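Local coordinates for protein tannase (Fusobacterium nucleatum subsp. nucleatum ATCC 25586, PDB 6YQ4) that hydrolyses gallotannins as a tannase, probably with an alpha/beta-hydrolase fold, and carries a bound magnesium ion, at residues A173-S178 and D198-V203; I73-T78 and I160-T165. All coordinates share one frame; numbering follows the deposited sequence.

Interaction 1: residues A173-S178 and D198-V203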
ATOM      1  N   ALA A 173       0.701   4.210  -3.484  1.00 22.87           N
ATOM      2  CA  ALA A 173       1.521   5.339  -3.030  1.00 26.57           C
ATOM      3  C   ALA A 173       2.737   5.555  -3.927  1.00 29.60           C
ATOM      4  O   ALA A 173       3.054   6.695  -4.297  1.00 30.59           O
ATOM      5  CB  ALA A 173       1.964   5.118  -1.586  1.00 24.37           C
ATOM      6  N   LEU A 174       3.469   4.474  -4.236  1.00 22.56           N
ATOM      7  CA  LEU A 174       4.569   4.543  -5.202  1.00 20.76           C
ATOM      8  C   LEU A 174       4.136   5.173  -6.526  1.00 23.57           C
ATOM      9  O   LEU A 174       4.892   5.933  -7.132  1.00 28.46           O
ATOM     10  CB  LEU A 174       5.104   3.141  -5.492  1.00 25.61           C
ATOM     11  CG  LEU A 174       6.507   2.669  -5.167  1.00 32.42           C
ATOM     12  CD1 LEU A 174       6.788   1.402  -5.984  1.00 30.93           C
ATOM     13  CD2 LEU A 174       7.565   3.738  -5.422  1.00 18.92           C
ATOM     14  N   LEU A 175       2.957   4.794  -7.031  1.00 24.44           N
ATOM     15  CA  LEU A 175       2.470   5.321  -8.305  1.00 21.75           C
ATOM     16  C   LEU A 175       2.286   6.829  -8.244  1.00 29.07           C
ATOM     17  O   LEU A 175       2.539   7.541  -9.228  1.00 28.51           O
ATOM     18  CB  LEU A 175       1.152   4.632  -8.656  1.00 26.37           C
ATOM     19  CG  LEU A 175       0.639   4.559 -10.089  1.00 32.29           C
ATOM     20  CD1 LEU A 175       1.537   3.739 -10.993  1.00 33.91           C
ATOM     21  CD2 LEU A 175      -0.765   3.994 -10.055  1.00 35.72           C
ATOM     22  N   GLY A 176       1.852   7.340  -7.088  1.00 31.28           N
ATOM     23  CA  GLY A 176       1.752   8.777  -6.906  1.00 23.37           C
ATOM     24  C   GLY A 176       3.089   9.467  -6.705  1.00 25.51           C
ATOM     25  O   GLY A 176       3.224  10.659  -7.011  1.00 25.49           O
ATOM     26  N   ALA A 177       4.093   8.749  -6.210  1.00 21.75           N
ATOM     27  CA  ALA A 177       5.330   9.414  -5.828  1.00 24.54           C
ATOM     28  C   ALA A 177       6.334   9.500  -6.954  1.00 29.77           C
ATOM     29  O   ALA A 177       7.122  10.449  -6.975  1.00 35.85           O
ATOM     30  CB  ALA A 177       6.000   8.717  -4.650  1.00 21.78           C
ATOM     31  N   SER A 178       6.313   8.562  -7.905  1.00 21.84           N
ATOM     32  CA  SER A 178       7.394   8.456  -8.883  1.00 26.25           C
ATOM     33  C   SER A 178       6.952   8.738 -10.320  1.00 32.47           C
ATOM     34  O   SER A 178       7.627   8.305 -11.258  1.00 38.82           O
ATOM     35  CB  SER A 178       8.052   7.068  -8.806  1.00 25.40           C
ATOM     36  OG  SER A 178       7.107   6.036  -8.999  1.00 23.17           O
ATOM     37  N   ASP A 198       2.790   8.309 -16.791  1.00 43.00           N
ATOM     38  CA  ASP A 198       2.270   7.474 -15.714  1.00 35.95           C
ATOM     39  C   ASP A 198       1.994   8.234 -14.416  1.00 33.12           C
ATOM     40  O   ASP A 198       1.690   7.602 -13.393  1.00 28.25           O
ATOM     41  CB  ASP A 198       3.218   6.289 -15.458  1.00 41.90           C
ATOM     42  CG  ASP A 198       4.659   6.722 -15.249  1.00 46.25           C
ATOM     43  OD1 ASP A 198       4.890   7.551 -14.346  1.00 48.28           O
ATOM     44  OD2 ASP A 198       5.562   6.219 -15.966  1.00 44.11           O
ATOM     45  N   ASP A 199       2.045   9.566 -14.421  1.00 40.96           N
ATOM     46  CA  ASP A 199       1.655  10.312 -13.230  1.00 40.66           C
ATOM     47  C   ASP A 199       0.144  10.216 -13.032  1.00 39.17           C
ATOM     48  O   ASP A 199      -0.614  10.080 -13.996  1.00 35.72           O
ATOM     49  CB  ASP A 199       2.094  11.772 -13.345  1.00 44.25           C
ATOM     50  CG  ASP A 199       1.394  12.500 -14.467  1.00 43.18           C
ATOM     51  OD1 ASP A 199       1.584  12.104 -15.638  1.00 52.23           O
ATOM     52  OD2 ASP A 199       0.645  13.457 -14.174  1.00 36.87           O
ATOM     53  N   ILE A 200      -0.299  10.265 -11.769  1.00 32.43           N
ATOM     54  CA  ILE A 200      -1.714  10.093 -11.460  1.00 33.27           C
ATOM     55  C   ILE A 200      -2.234  11.296 -10.678  1.00 30.61           C
ATOM     56  O   ILE A 200      -1.479  12.152 -10.229  1.00 31.03           O
ATOM     57  CB  ILE A 200      -2.014   8.779 -10.705  1.00 30.39           C
ATOM     58  CG1 ILE A 200      -1.281   8.717  -9.379  1.00 24.28           C
ATOM     59  CG2 ILE A 200      -1.623   7.587 -11.539  1.00 33.32           C
ATOM     60  CD1 ILE A 200      -1.832   7.680  -8.487  1.00 20.33           C
ATOM     61  N   PHE A 201      -3.565  11.347 -10.529  1.00 27.10           N
ATOM     62  CA  PHE A 201      -4.193  12.517  -9.931  1.00 25.05           C
ATOM     63  C   PHE A 201      -4.230  12.444  -8.406  1.00 29.76           C
ATOM     64  O   PHE A 201      -4.024  13.461  -7.735  1.00 37.69           O
ATOM     65  CB  PHE A 201      -5.603  12.710 -10.498  1.00 28.88           C
ATOM     66  CG  PHE A 201      -6.334  13.909  -9.925  1.00 30.72           C
ATOM     67  CD1 PHE A 201      -6.040  15.198 -10.345  1.00 31.00           C
ATOM     68  CD2 PHE A 201      -7.302  13.736  -8.942  1.00 29.25           C
ATOM     69  CE1 PHE A 201      -6.719  16.320  -9.799  1.00 28.13           C
ATOM     70  CE2 PHE A 201      -7.971  14.821  -8.392  1.00 35.56           C
ATOM     71  CZ  PHE A 201      -7.679  16.129  -8.830  1.00 36.77           C
ATOM     72  N   ALA A 202      -4.480  11.269  -7.834  1.00 32.49           N
ATOM     73  CA  ALA A 202      -4.592  11.159  -6.387  1.00 27.79           C
ATOM     74  C   ALA A 202      -4.340   9.716  -5.977  1.00 28.56           C
ATOM     75  O   ALA A 202      -4.587   8.791  -6.745  1.00 24.64           O
ATOM     76  CB  ALA A 202      -5.967  11.626  -5.895  1.00 31.59           C
ATOM     77  N   VAL A 203      -3.835   9.546  -4.760  1.00 27.36           N
ATOM     78  CA  VAL A 203      -3.477   8.253  -4.201  1.00 24.58           C
ATOM     79  C   VAL A 203      -4.385   7.999  -3.013  1.00 31.23           C
ATOM     80  O   VAL A 203      -4.535   8.870  -2.147  1.00 38.90           O
ATOM     81  CB  VAL A 203      -2.004   8.216  -3.745  1.00 18.73           C
ATOM     82  CG1 VAL A 203      -1.733   6.978  -2.941  1.00 19.01           C
ATOM     83  CG2 VAL A 203      -1.078   8.283  -4.905  1.00 24.67           C
TER
HETATM   84  O   HOH W   1       3.916   6.572 -11.643  1.00 23.27           O
HETATM   85  O   HOH W   2       1.692  10.097 -10.017  1.00 35.19           O

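Interaction 2: residues I73-T78 and I160-T165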
ATOM      1  N   ILE A  73     -11.352   8.598 -13.110  1.00 35.92           N
ATOM      2  CA  ILE A  73     -11.071   7.198 -13.399  1.00 26.39           C
ATOM      3  C   ILE A  73     -10.575   6.573 -12.105  1.00 33.42           C
ATOM      4  O   ILE A  73      -9.536   6.982 -11.565  1.00 29.81           O
ATOM      5  CB  ILE A  73     -10.062   7.043 -14.553  1.00 26.62           C
ATOM      6  CG1 ILE A  73     -10.655   7.617 -15.845  1.00 28.22           C
ATOM      7  CG2 ILE A  73      -9.681   5.569 -14.782  1.00 27.36           C
ATOM      8  CD1 ILE A  73      -9.778   7.438 -17.063  1.00 28.74           C
ATOM      9  N   PHE A  74     -11.342   5.606 -11.591  1.00 31.74           N
ATOM     10  CA  PHE A  74     -11.006   4.899 -10.364  1.00 28.85           C
ATOM     11  C   PHE A  74     -10.129   3.701 -10.720  1.00 32.02           C
ATOM     12  O   PHE A  74     -10.540   2.837 -11.505  1.00 34.28           O
ATOM     13  CB  PHE A  74     -12.278   4.463  -9.635  1.00 30.39           C
ATOM     14  CG  PHE A  74     -12.023   3.782  -8.305  1.00 32.66           C
ATOM     15  CD1 PHE A  74     -11.497   4.500  -7.230  1.00 28.09           C
ATOM     16  CD2 PHE A  74     -12.320   2.433  -8.127  1.00 27.91           C
ATOM     17  CE1 PHE A  74     -11.263   3.883  -6.001  1.00 28.15           C
ATOM     18  CE2 PHE A  74     -12.084   1.800  -6.896  1.00 36.54           C
ATOM     19  CZ  PHE A  74     -11.540   2.534  -5.824  1.00 29.33           C
ATOM     20  N   PHE A  75      -8.941   3.644 -10.117  1.00 35.96           N
ATOM     21  CA  PHE A  75      -7.856   2.737 -10.500  1.00 32.78           C
ATOM     22  C   PHE A  75      -7.462   1.804  -9.344  1.00 25.92           C
ATOM     23  O   PHE A  75      -6.382   1.954  -8.758  1.00 19.88           O
ATOM     24  CB  PHE A  75      -6.677   3.596 -10.969  1.00 25.96           C
ATOM     25  CG  PHE A  75      -5.596   2.843 -11.689  1.00 26.79           C
ATOM     26  CD1 PHE A  75      -5.763   2.451 -13.016  1.00 34.96           C
ATOM     27  CD2 PHE A  75      -4.392   2.550 -11.057  1.00 28.12           C
ATOM     28  CE1 PHE A  75      -4.762   1.733 -13.691  1.00 30.88           C
ATOM     29  CE2 PHE A  75      -3.378   1.852 -11.733  1.00 31.30           C
ATOM     30  CZ  PHE A  75      -3.569   1.445 -13.046  1.00 32.57           C
ATOM     31  N   PRO A  76      -8.302   0.816  -9.003  1.00 25.20           N
ATOM     32  CA  PRO A  76      -7.929  -0.145  -7.940  1.00 26.22           C
ATOM     33  C   PRO A  76      -7.035  -1.292  -8.413  1.00 30.87           C
ATOM     34  O   PRO A  76      -7.274  -1.902  -9.457  1.00 36.10           O
ATOM     35  CB  PRO A  76      -9.285  -0.700  -7.475  1.00 20.21           C
ATOM     36  CG  PRO A  76     -10.140  -0.661  -8.738  1.00 21.20           C
ATOM     37  CD  PRO A  76      -9.657   0.550  -9.540  1.00 27.54           C
ATOM     38  N   ASN A  77      -6.014  -1.608  -7.613  1.00 30.00           N
ATOM     39  CA  ASN A  77      -5.226  -2.827  -7.791  1.00 35.74           C
ATOM     40  C   ASN A  77      -5.530  -3.807  -6.662  1.00 27.67           C
ATOM     41  O   ASN A  77      -6.028  -3.420  -5.604  1.00 27.81           O
ATOM     42  CB  ASN A  77      -3.711  -2.523  -7.890  1.00 28.30           C
ATOM     43  CG  ASN A  77      -3.024  -2.370  -6.532  1.00 29.00           C
ATOM     44  OD1 ASN A  77      -2.838  -3.353  -5.821  1.00 27.64           O
ATOM     45  ND2 ASN A  77      -2.588  -1.128  -6.192  1.00 18.66           N
ATOM     46  N   THR A  78      -5.251  -5.093  -6.902  1.00 23.17           N
ATOM     47  CA  THR A  78      -5.653  -6.155  -5.981  1.00 22.66           C
ATOM     48  C   THR A  78      -4.475  -6.827  -5.289  1.00 23.59           C
ATOM     49  O   THR A  78      -4.655  -7.886  -4.666  1.00 27.49           O
ATOM     50  CB  THR A  78      -6.506  -7.217  -6.701  1.00 29.88           C
ATOM     51  OG1 THR A  78      -5.702  -7.988  -7.608  1.00 27.62           O
ATOM     52  CG2 THR A  78      -7.664  -6.562  -7.471  1.00 28.00           C
ATOM     53  N   ILE A 160      -6.971  10.243 -12.542  1.00 25.38           N
ATOM     54  CA  ILE A 160      -6.831   8.853 -12.135  1.00 29.83           C
ATOM     55  C   ILE A 160      -6.638   8.816 -10.625  1.00 31.26           C
ATOM     56  O   ILE A 160      -5.686   9.405 -10.103  1.00 30.07           O
ATOM     57  CB  ILE A 160      -5.650   8.182 -12.858  1.00 28.07           C
ATOM     58  CG1 ILE A 160      -5.955   7.994 -14.349  1.00 34.01           C
ATOM     59  CG2 ILE A 160      -5.334   6.840 -12.227  1.00 31.19           C
ATOM     60  CD1 ILE A 160      -4.763   7.483 -15.151  1.00 25.27           C
ATOM     61  N   ILE A 161      -7.524   8.120  -9.918  1.00 32.57           N
ATOM     62  CA  ILE A 161      -7.372   7.915  -8.479  1.00 30.57           C
ATOM     63  C   ILE A 161      -6.965   6.469  -8.256  1.00 32.30           C
ATOM     64  O   ILE A 161      -7.754   5.543  -8.495  1.00 39.96           O
ATOM     65  CB  ILE A 161      -8.645   8.250  -7.691  1.00 27.21           C
ATOM     66  CG1 ILE A 161      -9.144   9.650  -8.064  1.00 33.06           C
ATOM     67  CG2 ILE A 161      -8.370   8.120  -6.156  1.00 21.56           C
ATOM     68  CD1 ILE A 161     -10.191   9.663  -9.159  1.00 31.76           C
ATOM     69  N   SER A 162      -5.739   6.283  -7.784  1.00 22.44           N
ATOM     70  CA  SER A 162      -5.232   4.976  -7.404  1.00 26.18           C
ATOM     71  C   SER A 162      -5.802   4.535  -6.062  1.00 32.37           C
ATOM     72  O   SER A 162      -5.999   5.363  -5.165  1.00 34.11           O
ATOM     73  CB  SER A 162      -3.711   5.037  -7.319  1.00 26.50           C
ATOM     74  OG  SER A 162      -3.124   3.760  -7.333  1.00 36.11           O
ATOM     75  N   ASN A 163      -6.047   3.221  -5.922  1.00 23.63           N
ATOM     76  CA  ASN A 163      -6.407   2.596  -4.649  1.00 19.00           C
ATOM     77  C   ASN A 163      -5.687   1.249  -4.482  1.00 22.39           C
ATOM     78  O   ASN A 163      -5.413   0.538  -5.451  1.00 24.55           O
ATOM     79  CB  ASN A 163      -7.929   2.391  -4.538  1.00 18.90           C
ATOM     80  CG  ASN A 163      -8.386   2.133  -3.103  1.00 30.51           C
ATOM     81  OD1 ASN A 163      -7.905   2.767  -2.157  1.00 26.36           O
ATOM     82  ND2 ASN A 163      -9.322   1.194  -2.934  1.00 26.85           N
ATOM     83  N   GLY A 164      -5.366   0.920  -3.236  1.00 17.41           N
ATOM     84  CA  GLY A 164      -4.750  -0.348  -2.895  1.00 22.14           C
ATOM     85  C   GLY A 164      -4.740  -0.543  -1.395  1.00 23.88           C
ATOM     86  O   GLY A 164      -5.000   0.377  -0.620  1.00 20.56           O
ATOM     87  N   THR A 165      -4.445  -1.769  -0.997  1.00 33.96           N
ATOM     88  CA  THR A 165      -4.409  -2.177   0.401  1.00 26.08           C
ATOM     89  C   THR A 165      -3.108  -2.915   0.633  1.00 24.57           C
ATOM     90  O   THR A 165      -2.755  -3.809  -0.146  1.00 18.64           O
ATOM     91  CB  THR A 165      -5.589  -3.097   0.759  1.00 31.58           C
ATOM     92  OG1 THR A 165      -6.832  -2.387   0.628  1.00 25.03           O
ATOM     93  CG2 THR A 165      -5.443  -3.627   2.179  1.00 28.21           C
TER
HETATM   94  O   HOH W   3      -3.734   1.159  -8.186  1.00 26.07           O

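Interaction 1: residues A173-S178 and D198-V203
The carbonyl oxygen of Leu-175, near the C-terminal end of helix 167-177, is gripped by two waters that link it to the chain leading into strand 202-206. The second water donates to Leu-175 O over 2.8 Å and accepts from Ile-200 N at 2.7 Å. The first lies 2.9 Å from Leu-175 O and also reaches Asp-198 O, so two peptide groups of the incoming loop are tied to one helix carbonyl. Next to the waters the contact turns apolar. Ile-200 and Leu-175 cross at about a right angle, with CG2 of Ile-200 set 4.0 Å from CD2 of Leu-175; the leucine CG stands anti to its own amide nitrogen (chi1 -158°), which carries the branch out to meet it. CG1 of Ile-200 rests on the bare CA of Gly-176. Val-203 spans Gly-176 and, about a turn earlier, Ala-173 with its two methyls: CG2 lies 3.5 Å from Gly-176 CA, close against the helix backbone, and CG1 lies 3.6 Å from Ala-173 CA. Where the helix ends, Ser-178 OG returns to Leu-174 O (2.9 Å), meeting it from the opposite face to Ser-178 N. Asp-198 turns its carboxylate to Asn-180 N and Arg-144. The small residues let the helix that follows the presumed nucleophile elbow lie close against the sheet, while two waters bridge peptide groups of the loop and the helix end that do not pair directly.

Interaction 2: residues I73-T78 and I160-T165
Strands 73-76 and 160-163 run parallel as neighbours in the central sheet, their axes 4.5 Å apart and turned by 22°. Four backbone bonds alternate between them: Ile-161 N to Ile-73 O, Phe-75 N to Ile-161 O, Asn-163 N to Phe-75 O, and Asn-77 N to Asn-163 O. The first, at 2.8 Å, runs nearly straight into its carbonyl, whereas Asn-163 N sits well above the carbonyl plane of Phe-75, 3.1 Å from its oxygen. That oxygen also accepts a hydrogen bond from a water (2.8 Å), which in turn bonds Ser-162 OG and accepts a 3.2 Å bond from Asn-77 ND2. On the face carrying Phe-75 and Ile-160, these two side chains lie side by side and point the same way, Ile-160 CG2 meeting Phe-75 CB at 3.7 Å; Ser-162 OG comes up to the edge of the Phe-75 ring, and helix 134-148 packs over this side. On the other face the Phe-74 ring, swung along the strand with CG anti to its backbone N (chi1 -177°), brings CZ to 3.8 Å from Asn-163 CB, its plane 37° from that of the amide. Asn-163 is held at both ends of that amide, OD1 by Ser-204 and ND2 by Asp-479. Past the strands, Asn-77 OD1 accepts from Val-79 N, while its ND2 reaches Gly-168 O and packs against Gly-164 CA. Gly-164 belongs to a sequence consistent with the GxSxG nucleophile elbow of alpha/beta hydrolases, so the paired backbones and the buried amides probably fix the C-terminal end of the strand from which that turn springs.

Both contacts are buried in the core, and strand 160-163 is common ground between them: it pairs with strand 73-76 on one side and with strand 202-206 on the other, and runs on through the presumed elbow into helix 167-177. Interaction 2 is bonding within the sheet, direct and regular, whereas interaction 1 lays a helix end against strand 202-206 and the loop leading into it, with apolar contacts and bridging water in place of direct bonds. The two touch at Ser-162, against which Ile-200 and Leu-175 pack. Strand 160-163, helix 167-177 and strand 202-206 form a beta-alpha-beta crossover; interaction 1 packs its helix on its second strand, and interaction 2 adds strand 73-76 beside its first.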